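Local coordinates for protein DTDP-4-dehydrorhamnose reductase, rfbD ortholog (Clostridium acetobutylicum, PDB 1VL0) that probably reduces dTDP-6-deoxy-L-lyxo-4-hexulose to dTDP-L-rhamnose with a nicotinamide cofactor, and binds NADH, at residues F170-K179 with F229-I239. Numbering follows the deposited sequence.
Sequences FVKTMINLGK and FAVEIFRLTGI
Helices 170-180 and 226-237 of this RmlD-family reductase pack together, and Ile233 sits as a knob in a hole formed by Phe170, Val171, Met174 and Ile175. The axes of 170-179 and 229-237 approach to 10.0 Å, with a crossing angle of -65°. Ile233 CD1 lies 3.9 Å from Phe170 CD2 and also meets Met174 CG. Its CG2 branch meets Ile175 CG1 instead. At one end, Phe170 puts its CD2 over one face of the Phe229 ring, 3.4 Å from Phe229 CD2. The two planes are inclined at 37°, and Val171 CG2 reaches Phe229 CZ. Bends at chi2 (-54°) and beyond carry SE of selenomethionine Met174 to 4.0 Å from Ala230 CB, and it makes an oblique Met-aromatic contact with Phe234. The Phe234 edge points at the backbone of helix 170-179, with Met174 O in the ring plane, 3.2 Å from Phe234 CE1. Gly178 has no side chain there, so the ring edge reaches the main chain, with Gly178 CA 3.9 Å from Phe234 CE1. Beyond helix 229-237, Ile239 CD1 touches Ile175 CG2 and Lys179 CG. Strand 183-187 packs on Met174, Ala230 and Phe234, and helix 279-290 on Val171 and Ile175. No hydrogen bond or salt bridge joins the segments, so apolar packing holds them together.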
loop_
_atom_site.group_PDB
_atom_site.type_symbol
_atom_site.label_atom_id
_atom_site.label_comp_id
_atom_site.label_asym_id
_atom_site.label_seq_id
_atom_site.Cartn_x
_atom_site.Cartn_y
_atom_site.Cartn_z
ATOM N N PHE A 170 -3.985 23.050 24.998
ATOM C CA PHE A 170 -3.089 23.086 26.152
ATOM C C PHE A 170 -2.789 24.488 26.594
ATOM O O PHE A 170 -2.570 24.742 27.778
ATOM C CB PHE A 170 -1.782 22.400 25.775
ATOM C CG PHE A 170 -0.782 22.332 26.876
ATOM C CD1 PHE A 170 -0.926 21.422 27.887
ATOM C CD2 PHE A 170 0.328 23.152 26.878
ATOM C CE1 PHE A 170 0.047 21.324 28.878
ATOM C CE2 PHE A 170 1.270 23.074 27.856
ATOM C CZ PHE A 170 1.132 22.171 28.867
ATOM N N VAL A 171 -2.773 25.414 25.634
ATOM C CA VAL A 171 -2.506 26.809 25.942
ATOM C C VAL A 171 -3.609 27.367 26.847
ATOM O O VAL A 171 -3.316 27.903 27.932
ATOM C CB VAL A 171 -2.314 27.676 24.667
ATOM C CG1 VAL A 171 -2.016 29.109 25.030
ATOM C CG2 VAL A 171 -1.192 27.127 23.822
ATOM N N LYS A 172 -4.858 27.236 26.392
ATOM C CA LYS A 172 -6.015 27.678 27.170
ATOM C C LYS A 172 -6.114 26.984 28.534
ATOM O O LYS A 172 -6.395 27.609 29.565
ATOM C CB LYS A 172 -7.305 27.504 26.354
ATOM C CG LYS A 172 -7.396 28.444 25.167
ATOM C CD LYS A 172 -8.801 28.374 24.502
ATOM C CE LYS A 172 -8.933 29.275 23.302
ATOM N NZ LYS A 172 -10.365 29.226 22.763
ATOM N N THR A 173 -5.863 25.685 28.536
ATOM C CA THR A 173 -5.834 24.908 29.769
ATOM C C THR A 173 -4.826 25.427 30.792
ATOM O O THR A 173 -5.170 25.655 31.947
ATOM C CB THR A 173 -5.536 23.466 29.408
ATOM O OG1 THR A 173 -6.637 22.966 28.636
ATOM C CG2 THR A 173 -5.477 22.565 30.643
HETATM N N MSE A 174 -3.583 25.591 30.355
HETATM C CA MSE A 174 -2.544 26.136 31.192
HETATM C C MSE A 174 -2.883 27.506 31.730
HETATM O O MSE A 174 -2.627 27.767 32.882
HETATM C CB MSE A 174 -1.235 26.251 30.418
HETATM C CG MSE A 174 -0.470 24.971 30.318
HETATM SE SE MSE A 174 -0.075 24.074 32.084
HETATM C CE MSE A 174 -1.350 22.673 31.881
ATOM N N ILE A 175 -3.394 28.386 30.868
ATOM C CA ILE A 175 -3.815 29.734 31.262
ATOM C C ILE A 175 -4.841 29.659 32.345
ATOM O O ILE A 175 -4.705 30.342 33.345
ATOM C CB ILE A 175 -4.319 30.570 30.045
ATOM C CG1 ILE A 175 -3.115 30.994 29.204
ATOM C CG2 ILE A 175 -5.042 31.838 30.507
ATOM C CD1 ILE A 175 -3.418 31.546 27.802
ATOM N N ASN A 176 -5.848 28.812 32.188
ATOM C CA ASN A 176 -6.895 28.704 33.212
ATOM C C ASN A 176 -6.368 28.133 34.503
ATOM O O ASN A 176 -6.657 28.622 35.585
ATOM C CB ASN A 176 -8.072 27.918 32.656
ATOM C CG ASN A 176 -8.789 28.687 31.551
ATOM O OD1 ASN A 176 -8.711 29.926 31.499
ATOM N ND2 ASN A 176 -9.475 27.968 30.654
ATOM N N LEU A 177 -5.609 27.068 34.404
ATOM C CA LEU A 177 -5.064 26.466 35.605
ATOM C C LEU A 177 -4.130 27.432 36.339
ATOM O O LEU A 177 -4.070 27.461 37.561
ATOM C CB LEU A 177 -4.289 25.180 35.267
ATOM C CG LEU A 177 -5.136 23.981 34.833
ATOM C CD1 LEU A 177 -4.232 22.850 34.432
ATOM C CD2 LEU A 177 -6.114 23.560 35.938
ATOM N N GLY A 178 -3.379 28.189 35.554
ATOM C CA GLY A 178 -2.366 29.067 36.063
ATOM C C GLY A 178 -2.968 30.224 36.813
ATOM O O GLY A 178 -2.353 30.710 37.752
ATOM N N LYS A 179 -4.167 30.650 36.413
ATOM C CA LYS A 179 -4.876 31.733 37.083
ATOM C C LYS A 179 -5.504 31.293 38.403
ATOM O O LYS A 179 -5.745 32.116 39.275
ATOM C CB LYS A 179 -5.940 32.312 36.149
ATOM C CG LYS A 179 -5.356 33.140 34.995
ATOM C CD LYS A 179 -6.467 33.606 34.075
ATOM C CE LYS A 179 -5.969 34.649 33.070
ATOM N NZ LYS A 179 -6.957 34.851 31.956
ATOM N N PHE A 229 6.826 24.122 27.308
ATOM C CA PHE A 229 5.673 24.770 26.632
ATOM C C PHE A 229 4.931 25.624 27.677
ATOM O O PHE A 229 4.700 26.820 27.457
ATOM C CB PHE A 229 4.829 23.663 26.036
ATOM C CG PHE A 229 3.713 24.092 25.124
ATOM C CD1 PHE A 229 3.484 25.421 24.756
ATOM C CD2 PHE A 229 2.875 23.122 24.600
ATOM C CE1 PHE A 229 2.429 25.758 23.892
ATOM C CE2 PHE A 229 1.835 23.475 23.735
ATOM C CZ PHE A 229 1.608 24.795 23.403
ATOM N N ALA A 230 4.644 25.028 28.841
ATOM C CA ALA A 230 3.954 25.717 29.943
ATOM C C ALA A 230 4.757 26.928 30.438
ATOM O O ALA A 230 4.217 28.021 30.607
ATOM C CB ALA A 230 3.688 24.751 31.079
ATOM N N VAL A 231 6.053 26.739 30.653
ATOM C CA VAL A 231 6.917 27.803 31.126
ATOM C C VAL A 231 6.903 28.990 30.156
ATOM O O VAL A 231 6.863 30.154 30.576
ATOM C CB VAL A 231 8.366 27.259 31.343
ATOM C CG1 VAL A 231 9.367 28.394 31.612
ATOM C CG2 VAL A 231 8.367 26.335 32.529
ATOM N N GLU A 232 6.908 28.720 28.861
ATOM C CA GLU A 232 6.862 29.804 27.890
ATOM C C GLU A 232 5.499 30.467 27.877
ATOM O O GLU A 232 5.434 31.676 27.773
ATOM C CB GLU A 232 7.262 29.316 26.514
ATOM C CG GLU A 232 7.242 30.361 25.397
ATOM C CD GLU A 232 8.367 31.384 25.477
ATOM O OE1 GLU A 232 9.208 31.343 26.403
ATOM O OE2 GLU A 232 8.413 32.228 24.570
ATOM N N ILE A 233 4.428 29.689 27.990
ATOM C CA ILE A 233 3.055 30.252 28.062
ATOM C C ILE A 233 2.947 31.278 29.204
ATOM O O ILE A 233 2.417 32.393 29.020
ATOM C CB ILE A 233 2.005 29.141 28.272
ATOM C CG1 ILE A 233 1.828 28.286 26.985
ATOM C CG2 ILE A 233 0.654 29.724 28.645
ATOM C CD1 ILE A 233 1.196 26.915 27.212
ATOM N N PHE A 234 3.441 30.895 30.385
ATOM C CA PHE A 234 3.365 31.769 31.563
ATOM C C PHE A 234 4.342 32.975 31.496
ATOM O O PHE A 234 3.995 34.093 31.909
ATOM C CB PHE A 234 3.559 30.942 32.842
ATOM C CG PHE A 234 2.481 29.905 33.051
ATOM C CD1 PHE A 234 1.130 30.240 32.905
ATOM C CD2 PHE A 234 2.816 28.594 33.381
ATOM C CE1 PHE A 234 0.143 29.287 33.097
ATOM C CE2 PHE A 234 1.825 27.617 33.594
ATOM C CZ PHE A 234 0.485 27.965 33.449
ATOM N N ARG A 235 5.512 32.764 30.882
ATOM C CA ARG A 235 6.384 33.879 30.554
ATOM C C ARG A 235 5.710 34.916 29.644
ATOM O O ARG A 235 5.770 36.132 29.894
ATOM C CB ARG A 235 7.674 33.390 29.920
ATOM C CG ARG A 235 8.746 34.458 29.815
ATOM C CD ARG A 235 9.905 34.135 28.884
ATOM N NE ARG A 235 9.520 34.118 27.464
ATOM C CZ ARG A 235 9.446 35.188 26.675
ATOM N NH1 ARG A 235 9.720 36.386 27.117
ATOM N NH2 ARG A 235 9.050 35.061 25.425
ATOM N N LEU A 236 5.024 34.444 28.628
ATOM C CA LEU A 236 4.355 35.339 27.674
ATOM C C LEU A 236 3.135 36.052 28.254
ATOM O O LEU A 236 2.851 37.213 27.907
ATOM C CB LEU A 236 3.948 34.547 26.432
ATOM C CG LEU A 236 5.051 34.168 25.438
ATOM C CD1 LEU A 236 4.525 33.137 24.448
ATOM C CD2 LEU A 236 5.603 35.370 24.692
ATOM N N THR A 237 2.375 35.376 29.112
ATOM C CA THR A 237 1.112 35.958 29.640
ATOM C C THR A 237 1.367 36.808 30.886
ATOM O O THR A 237 0.560 37.671 31.237
ATOM C CB THR A 237 0.124 34.860 30.028
ATOM O OG1 THR A 237 0.828 33.890 30.822
ATOM C CG2 THR A 237 -0.377 34.112 28.809
ATOM N N GLY A 238 2.485 36.522 31.553
ATOM C CA GLY A 238 2.877 37.208 32.767
ATOM C C GLY A 238 2.313 36.586 34.018
ATOM O O GLY A 238 2.495 37.117 35.114
ATOM N N ILE A 239 1.642 35.450 33.856
ATOM C CA ILE A 239 0.942 34.782 34.940
ATOM C C ILE A 239 1.972 34.226 35.933
ATOM O O ILE A 239 2.976 33.614 35.577
ATOM C CB ILE A 239 0.011 33.679 34.396
ATOM C CG1 ILE A 239 -1.161 34.309 33.622
ATOM C CG2 ILE A 239 -0.536 32.827 35.520
ATOM C CD1 ILE A 239 -1.952 33.344 32.748
#